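Local structure of oxidoreductase, NAD-binding/iron-sulfur cluster-binding protein (Nitratireductor pacificus pht-3B, 6ZXU) at residues M561-E566 with Y680-Q685; V572-K577 with V698-G703. The protein is a catabolic reductive dehalogenase that binds cobalamin and two 4Fe-4S clusters, which probably pass electrons for removing halogen from organic substrates. All blocks are in the same frame, centred on the assembly; numbering follows the deposited sequence.

Contact 1: M561-E566 with Y680-Q685; sequences MFNGYE and YPPRLQ
The carbonyl O of P681 accepts a hydrogen bond from the L684 N at 2.8 Å, closing the turn whose prolines P681 and P682 pack on F562 and N563. Across the contact everything is van der Waals packing. The ring of F562 leads: its CE2 lies 3.5 Å from P681 N, on an oblique approach, and 3.8 Å from P681 CB. Its CZ meets Y680 O at the ring edge, near the ring plane. A chi1 of 176° swings F562 CG to the side opposite its own N, and the ring reaches from the strand to the Y680-P681 peptide, while K569 makes a cation-pi contact with it. Next along the hairpin, N563 crosses P682 at about a right angle, its CG 3.6 Å from P682 CD. The amide carbon, oxygen and nitrogen all rest on the proline ring, and OD1 accepts from the backbone N of Q309. Within the hairpin, F562 O sits 3.2 Å above the plane of the Y565 ring, over its centre, and Y565 OH bonds to cobalamin. Paired backbone bonds between F562 and Y565 enclose N563 and G564, making a two-residue beta hairpin with a type I' turn that borders the cobalamin pocket.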
ATOM      1  N   MET A 561     -14.405 -25.921   5.137  1.00 17.19           N
ATOM      2  CA  MET A 561     -15.448 -24.955   5.482  1.00 18.84           C
ATOM      3  C   MET A 561     -15.073 -24.328   6.818  1.00 18.29           C
ATOM      4  O   MET A 561     -14.619 -25.018   7.733  1.00 17.92           O
ATOM      5  CB  MET A 561     -16.835 -25.694   5.595  1.00 21.41           C
ATOM      6  CG  MET A 561     -17.376 -26.262   4.296  1.00 19.24           C
ATOM      7  SD  MET A 561     -17.358 -25.135   2.898  1.00 22.00           S
ATOM      8  CE  MET A 561     -18.575 -23.935   3.412  1.00 22.59           C
ATOM      9  N   PHE A 562     -15.323 -23.046   6.920  1.00 15.81           N
ATOM     10  CA  PHE A 562     -15.001 -22.258   8.101  1.00 15.03           C
ATOM     11  C   PHE A 562     -16.058 -21.165   8.161  1.00 14.69           C
ATOM     12  O   PHE A 562     -16.132 -20.367   7.264  1.00 15.17           O
ATOM     13  CB  PHE A 562     -13.560 -21.637   7.923  1.00 14.42           C
ATOM     14  CG  PHE A 562     -13.120 -20.718   9.026  1.00 14.01           C
ATOM     15  CD1 PHE A 562     -13.362 -19.337   8.983  1.00 15.74           C
ATOM     16  CD2 PHE A 562     -12.476 -21.222  10.133  1.00 14.17           C
ATOM     17  CE1 PHE A 562     -13.021 -18.546  10.023  1.00 14.21           C
ATOM     18  CE2 PHE A 562     -12.141 -20.415  11.191  1.00 13.66           C
ATOM     19  CZ  PHE A 562     -12.390 -19.057  11.114  1.00 14.14           C
ATOM     20  N   ASN A 563     -16.868 -21.154   9.232  1.00 14.77           N
ATOM     21  CA  ASN A 563     -17.848 -20.113   9.513  1.00 13.54           C
ATOM     22  C   ASN A 563     -18.650 -19.818   8.282  1.00 13.34           C
ATOM     23  O   ASN A 563     -18.891 -18.654   7.937  1.00 13.94           O
ATOM     24  CB  ASN A 563     -17.196 -18.839  10.038  1.00 12.80           C
ATOM     25  CG  ASN A 563     -18.220 -17.799  10.549  1.00 13.82           C
ATOM     26  OD1 ASN A 563     -19.330 -18.138  10.942  1.00 16.61           O
ATOM     27  ND2 ASN A 563     -17.832 -16.586  10.569  1.00 13.45           N
ATOM     28  N   GLY A 564     -19.133 -20.887   7.605  1.00 14.09           N
ATOM     29  CA  GLY A 564     -19.995 -20.710   6.464  1.00 13.73           C
ATOM     30  C   GLY A 564     -19.410 -20.507   5.104  1.00 14.48           C
ATOM     31  O   GLY A 564     -20.126 -20.266   4.159  1.00 16.10           O
ATOM     32  N   TYR A 565     -18.077 -20.508   4.964  1.00 15.37           N
ATOM     33  CA  TYR A 565     -17.444 -20.340   3.665  1.00 14.85           C
ATOM     34  C   TYR A 565     -16.249 -21.258   3.506  1.00 14.56           C
ATOM     35  O   TYR A 565     -15.629 -21.643   4.430  1.00 15.47           O
ATOM     36  CB  TYR A 565     -17.066 -18.862   3.380  1.00 14.87           C
ATOM     37  CG  TYR A 565     -16.257 -18.221   4.498  1.00 15.03           C
ATOM     38  CD1 TYR A 565     -16.871 -17.574   5.550  1.00 13.93           C
ATOM     39  CD2 TYR A 565     -14.933 -18.275   4.478  1.00 14.70           C
ATOM     40  CE1 TYR A 565     -16.153 -17.049   6.589  1.00 15.69           C
ATOM     41  CE2 TYR A 565     -14.184 -17.726   5.465  1.00 14.59           C
ATOM     42  CZ  TYR A 565     -14.780 -17.096   6.511  1.00 16.47           C
ATOM     43  OH  TYR A 565     -14.030 -16.554   7.504  1.00 15.91           O
ATOM     44  N   GLU A 566     -15.918 -21.521   2.253  1.00 16.63           N
ATOM     45  CA  GLU A 566     -14.834 -22.379   1.845  1.00 17.70           C
ATOM     46  C   GLU A 566     -13.527 -21.522   1.787  1.00 16.75           C
ATOM     47  O   GLU A 566     -13.482 -20.440   1.172  1.00 14.92           O
ATOM     48  CB  GLU A 566     -15.133 -22.923   0.442  1.00 19.56           C
ATOM     49  CG  GLU A 566     -14.034 -23.745  -0.207  1.00 19.68           C
ATOM     50  CD  GLU A 566     -14.380 -24.210  -1.646  1.00 26.34           C
ATOM     51  OE1 GLU A 566     -15.377 -23.716  -2.289  1.00 22.27           O
ATOM     52  OE2 GLU A 566     -13.574 -25.034  -2.156  1.00 30.15           O
ATOM     53  N   TYR A 680     -10.023 -21.065  14.432  1.00 15.17           N
ATOM     54  CA  TYR A 680     -10.755 -20.393  15.482  1.00 16.62           C
ATOM     55  C   TYR A 680     -11.989 -19.737  14.874  1.00 17.39           C
ATOM     56  O   TYR A 680     -12.044 -18.512  14.725  1.00 14.68           O
ATOM     57  CB  TYR A 680      -9.883 -19.396  16.197  1.00 16.13           C
ATOM     58  CG  TYR A 680      -8.727 -20.045  16.881  1.00 17.86           C
ATOM     59  CD1 TYR A 680      -8.884 -20.713  18.060  1.00 20.22           C
ATOM     60  CD2 TYR A 680      -7.489 -20.112  16.265  1.00 17.51           C
ATOM     61  CE1 TYR A 680      -7.837 -21.380  18.676  1.00 20.11           C
ATOM     62  CE2 TYR A 680      -6.432 -20.828  16.836  1.00 20.57           C
ATOM     63  CZ  TYR A 680      -6.635 -21.465  18.068  1.00 21.21           C
ATOM     64  OH  TYR A 680      -5.548 -22.137  18.688  1.00 23.25           O
ATOM     65  N   PRO A 681     -13.011 -20.568  14.566  1.00 18.95           N
ATOM     66  CA  PRO A 681     -14.268 -19.997  14.114  1.00 18.52           C
ATOM     67  C   PRO A 681     -14.963 -19.356  15.302  1.00 17.94           C
ATOM     68  O   PRO A 681     -14.492 -19.490  16.406  1.00 16.31           O
ATOM     69  CB  PRO A 681     -15.024 -21.211  13.585  1.00 19.15           C
ATOM     70  CG  PRO A 681     -14.467 -22.345  14.365  1.00 20.79           C
ATOM     71  CD  PRO A 681     -13.052 -22.028  14.620  1.00 18.24           C
ATOM     72  N   PRO A 682     -16.116 -18.671  15.074  1.00 21.88           N
ATOM     73  CA  PRO A 682     -16.797 -17.997  16.185  1.00 22.29           C
ATOM     74  C   PRO A 682     -16.933 -18.753  17.504  1.00 22.97           C
ATOM     75  O   PRO A 682     -16.789 -18.148  18.574  1.00 24.00           O
ATOM     76  CB  PRO A 682     -18.148 -17.643  15.582  1.00 22.32           C
ATOM     77  CG  PRO A 682     -17.766 -17.316  14.167  1.00 23.69           C
ATOM     78  CD  PRO A 682     -16.757 -18.343  13.789  1.00 19.64           C
ATOM     79  N   ARG A 683     -17.170 -20.035  17.474  1.00 22.54           N
ATOM     80  CA  ARG A 683     -17.278 -20.679  18.751  1.00 25.52           C
ATOM     81  C   ARG A 683     -16.039 -20.663  19.612  1.00 25.86           C
ATOM     82  O   ARG A 683     -16.147 -20.891  20.788  1.00 25.75           O
ATOM     83  CB  ARG A 683     -17.771 -22.096  18.610  1.00 29.30           C
ATOM     84  CG  ARG A 683     -16.911 -23.059  17.946  1.00 31.76           C
ATOM     85  CD  ARG A 683     -17.621 -24.440  17.885  1.00 36.39           C
ATOM     86  NE  ARG A 683     -17.620 -25.045  19.202  1.00 37.43           N
ATOM     87  CZ  ARG A 683     -16.670 -25.823  19.686  1.00 43.73           C
ATOM     88  NH1 ARG A 683     -15.675 -26.192  18.918  1.00 51.99           N
ATOM     89  NH2 ARG A 683     -16.697 -26.218  20.967  1.00 56.25           N
ATOM     90  N   LEU A 684     -14.853 -20.478  19.016  1.00 22.22           N
ATOM     91  CA  LEU A 684     -13.600 -20.453  19.758  1.00 17.44           C
ATOM     92  C   LEU A 684     -13.042 -19.061  19.861  1.00 18.94           C
ATOM     93  O   LEU A 684     -11.853 -18.898  20.173  1.00 19.64           O
ATOM     94  CB  LEU A 684     -12.596 -21.412  19.116  1.00 21.02           C
ATOM     95  CG  LEU A 684     -13.041 -22.895  19.129  1.00 23.08           C
ATOM     96  CD1 LEU A 684     -12.005 -23.764  18.420  1.00 23.56           C
ATOM     97  CD2 LEU A 684     -13.146 -23.341  20.583  1.00 27.73           C
ATOM     98  N   GLN A 685     -13.877 -18.060  19.616  1.00 16.38           N
ATOM     99  CA  GLN A 685     -13.530 -16.683  19.696  1.00 18.82           C
ATOM    100  C   GLN A 685     -14.172 -16.081  20.973  1.00 20.14           C
ATOM    101  O   GLN A 685     -15.142 -16.624  21.442  1.00 20.31           O
ATOM    102  CB  GLN A 685     -14.030 -15.956  18.457  1.00 19.61           C
ATOM    103  CG  GLN A 685     -13.240 -16.325  17.201  1.00 18.82           C
ATOM    104  CD  GLN A 685     -11.878 -15.631  17.137  1.00 19.61           C
ATOM    105  OE1 GLN A 685     -11.146 -15.624  18.089  1.00 19.46           O
ATOM    106  NE2 GLN A 685     -11.529 -15.079  15.954  1.00 19.17           N
TER

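Contact 2: V572-K577 with V698-G703; sequences VEKCTK and VDRSGG. With SF4 (iron/sulfur cluster), chain E.
E573 OE1 and R700 NH1 form the salt bridge of this contact, 2.8 Å long with an N-H...O angle of 161°. The carboxylate and guanidinium planes stand 76° apart: OE1 lies in the guanidinium plane, but the nitrogen comes from above the carboxylate plane, so this is one hydrogen bond and not a coplanar two-bond pair. E573 is the buried, tight part. Its chain runs fully extended from a chi1 of 177°, and the carboxylate reaches straight across to the 698-703 segment. Y680 OH is probably a second hydrogen-bond partner of OE1, and V698 CG1 packs 3.5 Å from this same OE1. The other oxygen, OE2, takes K577 NZ at 2.9 Å through its anti lone pair, one helical turn on, so bonds at both oxygens restrain the carboxylate's rotation. Replacing E573 by an alanine would probably cost R700 and K577 their shared acid, though R700 would still have D571, and open a gap beside V698 and Y680. The partly exposed side is looser. There K574 crosses R700 at about a right angle, its CG 3.9 Å from R700 NH2, with no bond between them; K574 NZ turns to N552 O, and R700 NH2 to D571. Farther out, D699 caps helix 700-709, its OD1 accepting from G702 N at 3.0 Å, met from above the carboxylate plane. One residue after K574, C575 SG binds an iron (FE1) of a 4Fe-4S cluster at 2.3 Å. The arrangement is thus an N-capped helix fastened by a salt-bridge network to the cluster-binding helix 572-581, as part of the ferredoxin-like 4Fe-4S region.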
ATOM      1  N   VAL A 572      -3.825 -18.925  12.449  1.00 12.86           N
ATOM      2  CA  VAL A 572      -3.700 -17.544  12.760  1.00 14.14           C
ATOM      3  C   VAL A 572      -2.994 -17.313  14.088  1.00 16.96           C
ATOM      4  O   VAL A 572      -2.401 -16.255  14.315  1.00 14.66           O
ATOM      5  CB  VAL A 572      -5.042 -16.789  12.670  1.00 13.94           C
ATOM      6  CG1 VAL A 572      -5.624 -16.908  11.277  1.00 15.62           C
ATOM      7  CG2 VAL A 572      -6.043 -17.283  13.698  1.00 15.39           C
ATOM      8  N   GLU A 573      -3.069 -18.289  14.981  1.00 14.60           N
ATOM      9  CA  GLU A 573      -2.312 -18.190  16.235  1.00 15.62           C
ATOM     10  C   GLU A 573      -0.804 -18.262  15.985  1.00 16.13           C
ATOM     11  O   GLU A 573      -0.056 -17.440  16.533  1.00 17.77           O
ATOM     12  CB  GLU A 573      -2.718 -19.291  17.146  1.00 19.41           C
ATOM     13  CG  GLU A 573      -1.922 -19.309  18.445  1.00 22.96           C
ATOM     14  CD  GLU A 573      -2.392 -20.468  19.331  1.00 28.42           C
ATOM     15  OE1 GLU A 573      -3.310 -21.281  18.947  1.00 26.93           O
ATOM     16  OE2 GLU A 573      -1.847 -20.574  20.443  1.00 38.01           O
ATOM     17  N   LYS A 574      -0.359 -19.192  15.162  1.00 14.89           N
ATOM     18  CA  LYS A 574       1.070 -19.305  14.832  1.00 16.08           C
ATOM     19  C   LYS A 574       1.575 -18.087  14.062  1.00 15.92           C
ATOM     20  O   LYS A 574       2.606 -17.470  14.456  1.00 13.32           O
ATOM     21  CB  LYS A 574       1.366 -20.540  14.049  1.00 17.22           C
ATOM     22  CG  LYS A 574       1.191 -21.810  14.827  1.00 19.89           C
ATOM     23  CD  LYS A 574       2.016 -22.961  14.270  1.00 20.63           C
ATOM     24  CE  LYS A 574       1.445 -23.411  12.969  1.00 17.84           C
ATOM     25  NZ  LYS A 574       2.014 -24.702  12.471  1.00 17.28           N
ATOM     26  N   CYS A 575       0.807 -17.627  13.062  1.00 15.68           N
ATOM     27  CA  CYS A 575       1.217 -16.438  12.333  1.00 14.87           C
ATOM     28  C   CYS A 575       1.207 -15.197  13.256  1.00 14.69           C
ATOM     29  O   CYS A 575       2.223 -14.442  13.324  1.00 13.51           O
ATOM     30  CB  CYS A 575       0.375 -16.225  11.082  1.00 14.51           C
ATOM     31  SG  CYS A 575       0.752 -14.694  10.269  1.00 14.10           S
ATOM     32  N   THR A 576       0.193 -15.004  14.070  1.00 14.15           N
ATOM     33  CA  THR A 576       0.219 -13.859  14.976  1.00 14.14           C
ATOM     34  C   THR A 576       1.452 -13.837  15.885  1.00 14.48           C
ATOM     35  O   THR A 576       2.141 -12.815  16.046  1.00 12.93           O
ATOM     36  CB  THR A 576      -1.072 -13.801  15.872  1.00 14.02           C
ATOM     37  OG1 THR A 576      -2.199 -13.732  15.024  1.00 11.68           O
ATOM     38  CG2 THR A 576      -1.071 -12.543  16.718  1.00 14.06           C
ATOM     39  N   LYS A 577       1.757 -14.988  16.500  1.00 18.05           N
ATOM     40  CA  LYS A 577       2.870 -15.046  17.429  1.00 17.75           C
ATOM     41  C   LYS A 577       4.186 -14.751  16.701  1.00 18.44           C
ATOM     42  O   LYS A 577       5.024 -13.992  17.217  1.00 18.66           O
ATOM     43  CB  LYS A 577       2.927 -16.420  18.080  1.00 22.59           C
ATOM     44  CG  LYS A 577       1.939 -16.512  19.215  1.00 29.70           C
ATOM     45  CD  LYS A 577       1.833 -17.939  19.773  1.00 33.47           C
ATOM     46  CE  LYS A 577       1.200 -17.896  21.173  1.00 38.64           C
ATOM     47  NZ  LYS A 577       0.535 -19.187  21.466  1.00 45.37           N
ATOM     48  N   VAL A 698      -6.145 -18.513  24.420  1.00 24.27           N
ATOM     49  CA  VAL A 698      -6.506 -19.162  23.170  1.00 24.19           C
ATOM     50  C   VAL A 698      -6.599 -20.691  23.407  1.00 26.97           C
ATOM     51  O   VAL A 698      -5.703 -21.302  23.982  1.00 27.35           O
ATOM     52  CB  VAL A 698      -5.505 -18.813  22.065  1.00 25.95           C
ATOM     53  CG1 VAL A 698      -5.768 -19.652  20.837  1.00 31.75           C
ATOM     54  CG2 VAL A 698      -5.716 -17.396  21.619  1.00 25.70           C
ATOM     55  N   ASP A 699      -7.681 -21.330  22.944  1.00 24.58           N
ATOM     56  CA  ASP A 699      -7.865 -22.758  23.177  1.00 23.21           C
ATOM     57  C   ASP A 699      -7.254 -23.564  22.041  1.00 23.45           C
ATOM     58  O   ASP A 699      -7.955 -24.009  21.144  1.00 23.37           O
ATOM     59  CB  ASP A 699      -9.357 -23.043  23.351  1.00 26.27           C
ATOM     60  CG  ASP A 699      -9.653 -24.536  23.596  1.00 31.73           C
ATOM     61  OD1 ASP A 699      -8.689 -25.332  23.744  1.00 29.43           O
ATOM     62  OD2 ASP A 699     -10.865 -24.958  23.575  1.00 35.75           O
ATOM     63  N   ARG A 700      -5.980 -23.838  22.129  1.00 20.92           N
ATOM     64  CA  ARG A 700      -5.308 -24.460  20.991  1.00 21.76           C
ATOM     65  C   ARG A 700      -5.720 -25.882  20.832  1.00 22.41           C
ATOM     66  O   ARG A 700      -5.981 -26.330  19.705  1.00 21.83           O
ATOM     67  CB  ARG A 700      -3.793 -24.329  21.126  1.00 25.73           C
ATOM     68  CG  ARG A 700      -3.099 -24.844  19.894  1.00 25.13           C
ATOM     69  CD  ARG A 700      -1.769 -24.183  19.658  1.00 26.09           C
ATOM     70  NE  ARG A 700      -1.226 -24.701  18.402  1.00 26.08           N
ATOM     71  CZ  ARG A 700      -1.397 -24.159  17.217  1.00 22.16           C
ATOM     72  NH1 ARG A 700      -2.053 -23.019  17.076  1.00 21.70           N
ATOM     73  NH2 ARG A 700      -0.888 -24.776  16.183  1.00 21.88           N
ATOM     74  N   SER A 701      -5.799 -26.652  21.892  1.00 19.71           N
ATOM     75  CA  SER A 701      -6.210 -28.048  21.664  1.00 22.24           C
ATOM     76  C   SER A 701      -7.616 -28.101  21.051  1.00 23.69           C
ATOM     77  O   SER A 701      -7.900 -28.927  20.159  1.00 21.57           O
ATOM     78  CB  SER A 701      -6.117 -28.862  22.943  1.00 25.60           C
ATOM     79  OG  SER A 701      -6.869 -28.139  23.822  1.00 32.31           O
ATOM     80  N   GLY A 702      -8.498 -27.197  21.453  1.00 19.54           N
ATOM     81  CA  GLY A 702      -9.843 -27.161  20.862  1.00 18.10           C
ATOM     82  C   GLY A 702      -9.780 -26.738  19.381  1.00 18.67           C
ATOM     83  O   GLY A 702     -10.510 -27.255  18.570  1.00 17.98           O
ATOM     84  N   GLY A 703      -8.916 -25.765  19.040  1.00 16.74           N
ATOM     85  CA  GLY A 703      -8.768 -25.315  17.635  1.00 16.14           C
ATOM     86  C   GLY A 703      -8.184 -26.369  16.744  1.00 17.18           C
ATOM     87  O   GLY A 703      -8.572 -26.460  15.589  1.00 14.48           O
TER
HETATM   88 FE1  SF4 E 702       2.331 -15.123   8.700  1.00 14.59          FE
HETATM   89 FE2  SF4 E 702       4.872 -14.620   7.712  1.00 15.43          FE
HETATM   90 FE3  SF4 E 702       2.795 -15.234   5.950  1.00 14.06          FE
HETATM   91 FE4  SF4 E 702       3.862 -17.148   7.608  1.00 16.30          FE
HETATM   92  S1  SF4 E 702       4.882 -16.047   5.994  1.00 17.80           S
HETATM   93  S2  SF4 E 702       1.684 -16.708   7.215  1.00 17.65           S
HETATM   94  S3  SF4 E 702       4.332 -15.896   9.444  1.00 18.06           S
HETATM   95  S4  SF4 E 702       2.919 -13.496   7.335  1.00 17.87           S

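How the contacts relate
The centres of contact 1 and contact 2 lie 13 Å apart, on the same side of the chain's centre. Their segments alternate along the chain: 561-566, 572-577, 680-685, 698-703. Strand 565-567 is followed directly by helix 572-581, so the ferredoxin-like region supplies the first segment of each contact, and the later chain, a loop and the start of helix 700-709, runs back to both. Y680 joins them: it belongs to contact 1, yet its hydroxyl, probably hydrogen-bonded to E573 OE1, reaches into contact 2, with OH 3.3 Å from V698 CG1. Late-chain segments thus pack against both the hairpin and the cluster-binding helix, each of which touches cobalamin.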